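Local coordinates for protein metallo-carboxypeptidase (Pseudomonas aeruginosa, PDB 4A39) that probably acts as a zinc-dependent carboxypeptidase of the M14 family, removing residues from the C-terminal ends of its substrates, at residues C66-N71 with G106-L111; H79-Y84 with F120-P125; G274-P279 with M349-H354. All coordinates share one frame; numbering follows the deposited sequence.

Contact 1: C66-N71 with G106-L111; sequences CFTLVN and GLHFQL
F67 and F109 sit side by side on one face of two antiparallel strands, as a hydrogen-bonded pair, in a register that also sets C66 against Q110, T68 against H108 and L69 against L107. Backbone bonds carry the pairing. The other hydrogen-bonded pair is L69 with L107. F67 N gives a nearly linear bond to F109 O (2.9 Å, 168° at the hydrogen), and L69 N reaches L107 O at 2.8 Å. The return bonds are longer, most of all L107 N to L69 O at 3.3 Å, where the donor stands above the carbonyl plane.

Apolar packing fills the face that bears F67, L69, L107 and F109. The two phenyl planes are nearly parallel, 16° apart, but slid so far that they barely overlap. What lies over the F109 face is the F67 methylene: CB of F67 comes 3.4 Å from CE1 of F109, a CH-pi contact. F109 brings its ring there because CG sits between its backbone N and carbonyl carbon (chi1 49°), which swings the ring across toward F67. L69 CG meets the edge of the same ring at CE2, while its CD1 packs 3.8 Å from CD2 of L107.

Polar groups gather on the other face. A water donates to F67 O and accepts from Q110 NE2, lending that carbonyl a second partner besides F109 N. Q110 NE2 also bonds Q101 OE1, and H108 NE2 is held by D105.

Both strands lie inside the nine-stranded mixed sheet of the N-terminal domain: strand 36-39 runs along the outer side of 66-69, parallel to it, and strand 96-103 flanks 106-111 antiparallel. F54 and V56 of strand 53-57, together with F120 of strand 118-121, pack against the phenylalanine face.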
loop_
_atom_site.group_PDB
_atom_site.type_symbol
_atom_site.label_atom_id
_atom_site.label_comp_id
_atom_site.label_asym_id
_atom_site.label_seq_id
_atom_site.Cartn_x
_atom_site.Cartn_y
_atom_site.Cartn_z
ATOM N N CYS A 66 7.634 -25.753 11.965
ATOM C CA CYS A 66 8.260 -25.442 10.689
ATOM C C CYS A 66 7.210 -25.405 9.593
ATOM O O CYS A 66 6.568 -26.414 9.298
ATOM C CB CYS A 66 9.318 -26.495 10.380
ATOM S SG CYS A 66 10.486 -26.640 11.735
ATOM N N PHE A 67 7.052 -24.230 8.993
ATOM C CA PHE A 67 6.064 -24.011 7.942
ATOM C C PHE A 67 6.673 -23.936 6.550
ATOM O O PHE A 67 7.812 -23.496 6.382
ATOM C CB PHE A 67 5.321 -22.696 8.202
ATOM C CG PHE A 67 4.590 -22.652 9.514
ATOM C CD1 PHE A 67 5.263 -22.323 10.691
ATOM C CD2 PHE A 67 3.227 -22.928 9.573
ATOM C CE1 PHE A 67 4.587 -22.265 11.907
ATOM C CE2 PHE A 67 2.538 -22.873 10.787
ATOM C CZ PHE A 67 3.221 -22.540 11.959
ATOM N N THR A 68 5.896 -24.360 5.557
ATOM C CA THR A 68 6.320 -24.303 4.165
ATOM C C THR A 68 5.156 -23.901 3.267
ATOM O O THR A 68 4.086 -24.503 3.329
ATOM C CB THR A 68 6.840 -25.664 3.645
ATOM O OG1 THR A 68 8.031 -26.035 4.352
ATOM C CG2 THR A 68 7.150 -25.569 2.146
ATOM N N LEU A 69 5.360 -22.864 2.460
ATOM C CA LEU A 69 4.348 -22.439 1.499
ATOM C C LEU A 69 4.858 -23.137 0.240
ATOM O O LEU A 69 5.722 -22.622 -0.470
ATOM C CB LEU A 69 4.349 -20.915 1.342
ATOM C CG LEU A 69 4.109 -20.147 2.647
ATOM C CD1 LEU A 69 3.892 -18.669 2.338
ATOM C CD2 LEU A 69 2.889 -20.722 3.367
ATOM N N VAL A 70 4.321 -24.329 -0.002
ATOM C CA VAL A 70 4.740 -25.183 -1.110
ATOM C C VAL A 70 4.638 -24.646 -2.530
ATOM O O VAL A 70 5.381 -25.094 -3.408
ATOM C CB VAL A 70 3.997 -26.539 -1.070
ATOM C CG1 VAL A 70 4.139 -27.170 0.307
ATOM C CG2 VAL A 70 2.534 -26.349 -1.437
ATOM N N ASN A 71 3.740 -23.694 -2.773
ATOM C CA ASN A 71 3.587 -23.170 -4.125
ATOM C C ASN A 71 4.152 -21.766 -4.322
ATOM O O ASN A 71 3.803 -21.072 -5.273
ATOM C CB ASN A 71 2.112 -23.228 -4.551
ATOM C CG ASN A 71 1.213 -22.343 -3.707
ATOM O OD1 ASN A 71 1.587 -21.916 -2.614
ATOM N ND2 ASN A 71 0.006 -22.075 -4.212
ATOM N N GLY A 106 9.870 -24.190 -1.767
ATOM C CA GLY A 106 8.986 -23.100 -1.391
ATOM C C GLY A 106 9.538 -22.189 -0.309
ATOM O O GLY A 106 10.725 -22.240 0.004
ATOM N N LEU A 107 8.676 -21.340 0.249
ATOM C CA LEU A 107 9.087 -20.438 1.323
ATOM C C LEU A 107 8.948 -21.201 2.629
ATOM O O LEU A 107 7.918 -21.827 2.875
ATOM C CB LEU A 107 8.190 -19.195 1.384
ATOM C CG LEU A 107 8.538 -18.198 2.501
ATOM C CD1 LEU A 107 9.811 -17.453 2.128
ATOM C CD2 LEU A 107 7.401 -17.218 2.716
ATOM N N HIS A 108 9.986 -21.146 3.460
ATOM C CA HIS A 108 9.975 -21.823 4.749
ATOM C C HIS A 108 10.216 -20.818 5.868
ATOM O O HIS A 108 10.981 -19.873 5.703
ATOM C CB HIS A 108 11.087 -22.877 4.826
ATOM C CG HIS A 108 11.121 -23.818 3.661
ATOM N ND1 HIS A 108 11.940 -23.626 2.569
ATOM C CD2 HIS A 108 10.426 -24.954 3.416
ATOM C CE1 HIS A 108 11.748 -24.605 1.700
ATOM N NE2 HIS A 108 10.833 -25.423 2.190
ATOM N N PHE A 109 9.548 -21.017 6.999
ATOM C CA PHE A 109 9.770 -20.172 8.160
ATOM C C PHE A 109 9.508 -20.982 9.425
ATOM O O PHE A 109 8.677 -21.897 9.428
ATOM C CB PHE A 109 8.946 -18.865 8.099
ATOM C CG PHE A 109 7.485 -19.042 7.769
ATOM C CD1 PHE A 109 6.542 -19.205 8.781
ATOM C CD2 PHE A 109 7.047 -18.953 6.452
ATOM C CE1 PHE A 109 5.177 -19.269 8.484
ATOM C CE2 PHE A 109 5.680 -19.017 6.143
ATOM C CZ PHE A 109 4.748 -19.174 7.162
ATOM N N GLN A 110 10.251 -20.670 10.485
ATOM C CA GLN A 110 10.127 -21.401 11.738
ATOM C C GLN A 110 9.861 -20.527 12.956
ATOM O O GLN A 110 10.284 -19.368 13.024
ATOM C CB GLN A 110 11.398 -22.223 12.006
ATOM C CG GLN A 110 11.864 -23.127 10.860
ATOM C CD GLN A 110 12.601 -22.376 9.763
ATOM O OE1 GLN A 110 13.481 -21.559 10.036
ATOM N NE2 GLN A 110 12.251 -22.661 8.512
ATOM N N LEU A 111 9.171 -21.108 13.932
ATOM C CA LEU A 111 8.856 -20.417 15.172
ATOM C C LEU A 111 8.553 -21.400 16.288
ATOM O O LEU A 111 7.872 -22.403 16.075
ATOM C CB LEU A 111 7.633 -19.509 14.992
ATOM C CG LEU A 111 7.116 -18.822 16.266
ATOM C CD1 LEU A 111 8.118 -17.765 16.726
ATOM C CD2 LEU A 111 5.764 -18.181 15.993
HETATM O O HOH W 1 10.226 -24.645 7.733
#

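Contact 2: H79-Y84 with F120-P125; sequences HAWSGY and FAYFEP
The Y84 ring takes the edge of Y122 on one face, an edge-to-face pair with centroids 4.8 Å apart and planes at 60°. Y122 CE1 stands over that face, offset toward the rim, and CD1 approaches Y84 CZ to 3.3 Å. At the rim of the W81 indole, in its plane, lies CD2 of Y84. W81 also meets Y122, but obliquely, CZ3 of W81 lying 3.5 Å from CE1 of Y122. F351 stacks on the Y122 ring.

Y84 runs its ring out to the 120-125 segment with CG opposite the backbone N (chi1 171°), and its hydroxyl donates to Y122 O at 2.7 Å. The approach is steep, with a C=O...O angle of 104° and the donor above the carbonyl plane. At the far end of Y122, a water accepts from OH and donates to A80 O, so both ends of this residue are tied to 79-84; Q50 NE2 bonds the same hydroxyl.

W81 to Y84 form a type II beta turn, closed by Y84 N to W81 O, with G83 at its third position. The turn brings W81 and Y84 to Y122, the three rings forming a buried aromatic cluster in the N-terminal domain, where the side chain of Y122 comes about 7 Å from that of the zinc ligand E183.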
loop_
_atom_site.group_PDB
_atom_site.type_symbol
_atom_site.label_atom_id
_atom_site.label_comp_id
_atom_site.label_asym_id
_atom_site.label_seq_id
_atom_site.Cartn_x
_atom_site.Cartn_y
_atom_site.Cartn_z
ATOM N N HIS A 79 10.599 -14.473 -7.512
ATOM C CA HIS A 79 12.002 -14.134 -7.301
ATOM C C HIS A 79 12.151 -13.230 -6.080
ATOM O O HIS A 79 13.248 -13.069 -5.549
ATOM C CB HIS A 79 12.594 -13.449 -8.538
ATOM C CG HIS A 79 14.050 -13.115 -8.402
ATOM N ND1 HIS A 79 14.506 -12.075 -7.622
ATOM C CD2 HIS A 79 15.152 -13.712 -8.915
ATOM C CE1 HIS A 79 15.827 -12.044 -7.659
ATOM N NE2 HIS A 79 16.244 -13.027 -8.436
ATOM N N ALA A 80 11.041 -12.663 -5.617
ATOM C CA ALA A 80 11.079 -11.767 -4.464
ATOM C C ALA A 80 11.102 -12.481 -3.117
ATOM O O ALA A 80 11.205 -11.830 -2.076
ATOM C CB ALA A 80 9.897 -10.804 -4.513
ATOM N N TRP A 81 11.005 -13.809 -3.121
ATOM C CA TRP A 81 11.007 -14.552 -1.859
ATOM C C TRP A 81 12.385 -14.593 -1.216
ATOM O O TRP A 81 12.505 -14.710 0.003
ATOM C CB TRP A 81 10.504 -15.984 -2.062
ATOM C CG TRP A 81 9.050 -16.088 -2.440
ATOM C CD1 TRP A 81 8.539 -16.638 -3.581
ATOM C CD2 TRP A 81 7.922 -15.656 -1.662
ATOM N NE1 TRP A 81 7.165 -16.577 -3.566
ATOM C CE2 TRP A 81 6.758 -15.981 -2.402
ATOM C CE3 TRP A 81 7.779 -15.028 -0.417
ATOM C CZ2 TRP A 81 5.467 -15.698 -1.935
ATOM C CZ3 TRP A 81 6.492 -14.746 0.047
ATOM C CH2 TRP A 81 5.353 -15.083 -0.715
ATOM N N SER A 82 13.425 -14.506 -2.036
ATOM C CA SER A 82 14.785 -14.521 -1.520
ATOM C C SER A 82 15.007 -13.280 -0.656
ATOM O O SER A 82 14.761 -12.155 -1.093
ATOM C CB SER A 82 15.789 -14.546 -2.677
ATOM O OG SER A 82 17.120 -14.531 -2.195
ATOM N N GLY A 83 15.454 -13.494 0.579
ATOM C CA GLY A 83 15.703 -12.385 1.480
ATOM C C GLY A 83 14.479 -11.912 2.244
ATOM O O GLY A 83 14.565 -10.996 3.067
ATOM N N TYR A 84 13.335 -12.528 1.973
ATOM C CA TYR A 84 12.097 -12.152 2.647
ATOM C C TYR A 84 11.861 -12.972 3.911
ATOM O O TYR A 84 12.003 -14.195 3.907
ATOM C CB TYR A 84 10.895 -12.331 1.714
ATOM C CG TYR A 84 9.578 -12.167 2.438
ATOM C CD1 TYR A 84 9.090 -10.903 2.763
ATOM C CD2 TYR A 84 8.874 -13.281 2.893
ATOM C CE1 TYR A 84 7.934 -10.751 3.540
ATOM C CE2 TYR A 84 7.724 -13.144 3.665
ATOM C CZ TYR A 84 7.263 -11.880 3.989
ATOM O OH TYR A 84 6.149 -11.758 4.782
ATOM N N PHE A 120 0.223 -15.448 10.969
ATOM C CA PHE A 120 1.313 -15.153 10.042
ATOM C C PHE A 120 0.718 -14.407 8.858
ATOM O O PHE A 120 -0.419 -14.675 8.454
ATOM C CB PHE A 120 1.993 -16.428 9.520
ATOM C CG PHE A 120 2.776 -17.175 10.555
ATOM C CD1 PHE A 120 4.114 -16.870 10.776
ATOM C CD2 PHE A 120 2.189 -18.198 11.292
ATOM C CE1 PHE A 120 4.858 -17.572 11.711
ATOM C CE2 PHE A 120 2.927 -18.909 12.229
ATOM C CZ PHE A 120 4.265 -18.595 12.439
ATOM N N ALA A 121 1.476 -13.461 8.314
ATOM C CA ALA A 121 1.014 -12.699 7.160
ATOM C C ALA A 121 2.197 -12.216 6.335
ATOM O O ALA A 121 3.331 -12.198 6.814
ATOM C CB ALA A 121 0.163 -11.512 7.604
ATOM N N TYR A 122 1.929 -11.825 5.094
ATOM C CA TYR A 122 2.981 -11.354 4.198
ATOM C C TYR A 122 3.437 -9.959 4.625
ATOM O O TYR A 122 4.581 -9.560 4.380
ATOM C CB TYR A 122 2.464 -11.366 2.754
ATOM C CG TYR A 122 3.511 -11.118 1.686
ATOM C CD1 TYR A 122 4.819 -11.599 1.825
ATOM C CD2 TYR A 122 3.183 -10.431 0.518
ATOM C CE1 TYR A 122 5.772 -11.399 0.826
ATOM C CE2 TYR A 122 4.126 -10.226 -0.485
ATOM C CZ TYR A 122 5.418 -10.710 -0.327
ATOM O OH TYR A 122 6.353 -10.501 -1.320
ATOM N N PHE A 123 2.528 -9.223 5.256
ATOM C CA PHE A 123 2.815 -7.891 5.795
ATOM C C PHE A 123 1.764 -7.615 6.867
ATOM O O PHE A 123 0.697 -8.227 6.857
ATOM C CB PHE A 123 2.731 -6.800 4.717
ATOM C CG PHE A 123 3.356 -5.492 5.139
ATOM C CD1 PHE A 123 4.732 -5.304 5.044
ATOM C CD2 PHE A 123 2.575 -4.469 5.673
ATOM C CE1 PHE A 123 5.319 -4.115 5.477
ATOM C CE2 PHE A 123 3.155 -3.276 6.109
ATOM C CZ PHE A 123 4.528 -3.101 6.010
ATOM N N GLU A 124 2.061 -6.704 7.792
ATOM C CA GLU A 124 1.109 -6.350 8.848
ATOM C C GLU A 124 -0.201 -5.943 8.158
ATOM O O GLU A 124 -0.261 -4.910 7.500
ATOM C CB GLU A 124 1.673 -5.189 9.675
ATOM C CG GLU A 124 0.850 -4.832 10.900
ATOM C CD GLU A 124 1.565 -3.875 11.839
ATOM O OE1 GLU A 124 2.707 -3.457 11.538
ATOM O OE2 GLU A 124 0.978 -3.541 12.886
ATOM N N PRO A 125 -1.271 -6.745 8.319
ATOM C CA PRO A 125 -2.575 -6.477 7.696
ATOM C C PRO A 125 -3.345 -5.240 8.138
ATOM O O PRO A 125 -3.271 -4.824 9.296
ATOM C CB PRO A 125 -3.378 -7.749 7.989
ATOM C CG PRO A 125 -2.332 -8.786 8.292
ATOM C CD PRO A 125 -1.318 -8.007 9.077
HETATM O O HOH W 2 8.996 -10.353 -0.845
#

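Contact 3: G274-P279 with M349-H354; sequences GDEEIP and MPFKDH
Strands 274-275 and 349-350 run parallel, pairing G274 with M349 and D275 with P350, and D275 uses both backbone polar atoms: its N donates to M349 O at 2.8 Å, and its O accepts from F351 N at 3.3 Å, with that donor above the carbonyl plane. Beyond the strands the two segments stay together through side chains, some of which meet backbone carbonyls, and through water.

F351 sets its ring against the 274-276 backbone, with D275 C and O at its edge, CG lying opposite the carbonyl carbon (chi1 -85°). CD1 of F351 comes 3.5 Å from CA of E276. The E276 side chain runs alongside, its CG packing beside CD1 and CE1 of F351 and its carboxylate only 17° from the ring plane. P350 CB touches I278 O at 3.3 Å.

K352 stretches past E276 O with its chain extended beyond CG and ends at the loop. Its NZ donates to E277 O at 2.9 Å, in the carbonyl plane and on a lone pair. The ammonium also bonds S82 O, and its salt bridge to E277 OE2 is long, 4.0 Å; a water spans the same two groups. The other carboxylate oxygen, E277 OE1, is taken by H79. A second water accepts from K352 N and lies by E276 O, bridging the backbones. The 275-278 loop is held by an Asx motif: D275 OD2 receives I278 N at 2.7 Å, almost straight.

These are the C-terminal ends of two adjacent parallel strands in the mixed sheet of a zinc carboxypeptidase domain, where the active site lies. G274 follows the zinc ligand H273, touches the bound (2-guanidinoethylmercapto)succinic acid and gives its N to E183, another zinc ligand; M349 follows E348, the predicted proton donor/acceptor.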
loop_
_atom_site.group_PDB
_atom_site.type_symbol
_atom_site.label_atom_id
_atom_site.label_comp_id
_atom_site.label_asym_id
_atom_site.label_seq_id
_atom_site.Cartn_x
_atom_site.Cartn_y
_atom_site.Cartn_z
ATOM N N GLY A 274 3.289 -1.031 -2.790
ATOM C CA GLY A 274 4.306 -1.783 -2.078
ATOM C C GLY A 274 4.999 -2.689 -3.078
ATOM O O GLY A 274 4.348 -3.233 -3.971
ATOM N N ASP A 275 6.317 -2.844 -2.952
ATOM C CA ASP A 275 7.066 -3.699 -3.865
ATOM C C ASP A 275 7.630 -4.897 -3.115
ATOM O O ASP A 275 8.301 -4.750 -2.097
ATOM C CB ASP A 275 8.215 -2.934 -4.523
ATOM C CG ASP A 275 8.907 -3.751 -5.603
ATOM O OD1 ASP A 275 8.354 -3.865 -6.716
ATOM O OD2 ASP A 275 9.996 -4.297 -5.329
ATOM N N GLU A 276 7.354 -6.083 -3.647
ATOM C CA GLU A 276 7.785 -7.338 -3.048
ATOM C C GLU A 276 9.289 -7.583 -3.080
ATOM O O GLU A 276 9.876 -8.055 -2.102
ATOM C CB GLU A 276 7.076 -8.511 -3.752
ATOM C CG GLU A 276 5.544 -8.497 -3.636
ATOM C CD GLU A 276 4.843 -7.725 -4.752
ATOM O OE1 GLU A 276 5.480 -6.883 -5.418
ATOM O OE2 GLU A 276 3.633 -7.954 -4.953
ATOM N N GLU A 277 9.905 -7.240 -4.203
ATOM C CA GLU A 277 11.328 -7.481 -4.435
ATOM C C GLU A 277 12.372 -6.539 -3.840
ATOM O O GLU A 277 13.310 -6.981 -3.174
ATOM C CB GLU A 277 11.550 -7.560 -5.949
ATOM C CG GLU A 277 12.998 -7.685 -6.411
ATOM C CD GLU A 277 13.565 -9.068 -6.188
ATOM O OE1 GLU A 277 12.874 -10.051 -6.534
ATOM O OE2 GLU A 277 14.702 -9.171 -5.678
ATOM N N ILE A 278 12.213 -5.249 -4.083
ATOM C CA ILE A 278 13.189 -4.256 -3.639
ATOM C C ILE A 278 13.102 -3.863 -2.167
ATOM O O ILE A 278 12.084 -3.352 -1.713
ATOM C CB ILE A 278 13.073 -3.003 -4.521
ATOM C CG1 ILE A 278 13.321 -3.396 -5.980
ATOM C CG2 ILE A 278 14.056 -1.926 -4.064
ATOM C CD1 ILE A 278 13.017 -2.288 -6.983
ATOM N N PRO A 279 14.189 -4.093 -1.406
ATOM C CA PRO A 279 14.223 -3.762 0.021
ATOM C C PRO A 279 14.633 -2.309 0.277
ATOM O O PRO A 279 15.596 -2.043 0.993
ATOM C CB PRO A 279 15.239 -4.754 0.566
ATOM C CG PRO A 279 16.263 -4.769 -0.532
ATOM C CD PRO A 279 15.408 -4.827 -1.800
ATOM N N MET A 349 6.825 1.108 -1.017
ATOM C CA MET A 349 7.386 0.686 0.264
ATOM C C MET A 349 7.643 -0.816 0.151
ATOM O O MET A 349 6.887 -1.540 -0.500
ATOM C CB MET A 349 6.415 0.987 1.402
ATOM C CG MET A 349 6.275 2.471 1.716
ATOM S SD MET A 349 4.899 2.760 2.846
ATOM C CE MET A 349 3.516 2.762 1.670
ATOM N N PRO A 350 8.708 -1.307 0.796
ATOM C CA PRO A 350 9.069 -2.727 0.748
ATOM C C PRO A 350 8.320 -3.702 1.645
ATOM O O PRO A 350 7.904 -3.354 2.746
ATOM C CB PRO A 350 10.548 -2.700 1.094
ATOM C CG PRO A 350 10.594 -1.633 2.154
ATOM C CD PRO A 350 9.709 -0.536 1.560
ATOM N N PHE A 351 8.159 -4.931 1.155
ATOM C CA PHE A 351 7.547 -5.993 1.947
ATOM C C PHE A 351 8.646 -6.561 2.842
ATOM O O PHE A 351 8.364 -7.227 3.838
ATOM C CB PHE A 351 7.010 -7.128 1.064
ATOM C CG PHE A 351 5.633 -6.880 0.529
ATOM C CD1 PHE A 351 5.447 -6.172 -0.653
ATOM C CD2 PHE A 351 4.519 -7.341 1.216
ATOM C CE1 PHE A 351 4.167 -5.927 -1.143
ATOM C CE2 PHE A 351 3.231 -7.102 0.738
ATOM C CZ PHE A 351 3.054 -6.393 -0.447
ATOM N N LYS A 352 9.897 -6.309 2.458
ATOM C CA LYS A 352 11.066 -6.774 3.206
ATOM C C LYS A 352 11.399 -5.691 4.233
ATOM O O LYS A 352 10.563 -5.368 5.074
ATOM C CB LYS A 352 12.242 -7.013 2.242
ATOM C CG LYS A 352 11.998 -8.150 1.248
ATOM C CD LYS A 352 13.095 -8.238 0.200
ATOM C CE LYS A 352 12.847 -9.391 -0.771
ATOM N NZ LYS A 352 13.920 -9.465 -1.808
ATOM N N ASP A 353 12.603 -5.129 4.173
ATOM C CA ASP A 353 12.994 -4.061 5.095
ATOM C C ASP A 353 13.486 -2.918 4.218
ATOM O O ASP A 353 13.646 -3.087 3.011
ATOM C CB ASP A 353 14.142 -4.538 6.005
ATOM C CG ASP A 353 14.318 -3.682 7.267
ATOM O OD1 ASP A 353 13.690 -2.614 7.397
ATOM O OD2 ASP A 353 15.109 -4.091 8.144
ATOM N N HIS A 354 13.676 -1.747 4.817
ATOM C CA HIS A 354 14.231 -0.603 4.103
ATOM C C HIS A 354 15.682 -0.758 4.545
ATOM O O HIS A 354 16.073 -0.258 5.596
ATOM C CB HIS A 354 13.637 0.706 4.632
ATOM C CG HIS A 354 14.184 1.935 3.970
ATOM N ND1 HIS A 354 14.839 2.927 4.669
ATOM C CD2 HIS A 354 14.155 2.342 2.678
ATOM C CE1 HIS A 354 15.189 3.893 3.838
ATOM N NE2 HIS A 354 14.785 3.562 2.624
HETATM O O HOH W 3 10.873 -5.617 -0.341
HETATM O O HOH W 4 14.602 -11.236 -4.018
#

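In the fold
After several earlier strands of the N-terminal sheet, the chain makes strand 65-69, then the loop holding 79-84, before strand 106-111 returns to close contact 1. Contact 2 closes shortly afterwards at 120-125, so the two cross along the sequence, and both belong to the N-terminal domain. They meet physically where F120 packs on F67 and F109, and W81 on L107. Contact 3 forms later, closing an excursion of 69 residues within the carboxypeptidase domain, in series with both. It does not touch contact 1, but contact 2 joins it through H79 with E277, S82 with K352 and Y122 with E276, tying the N-terminal domain to the edge of the active site.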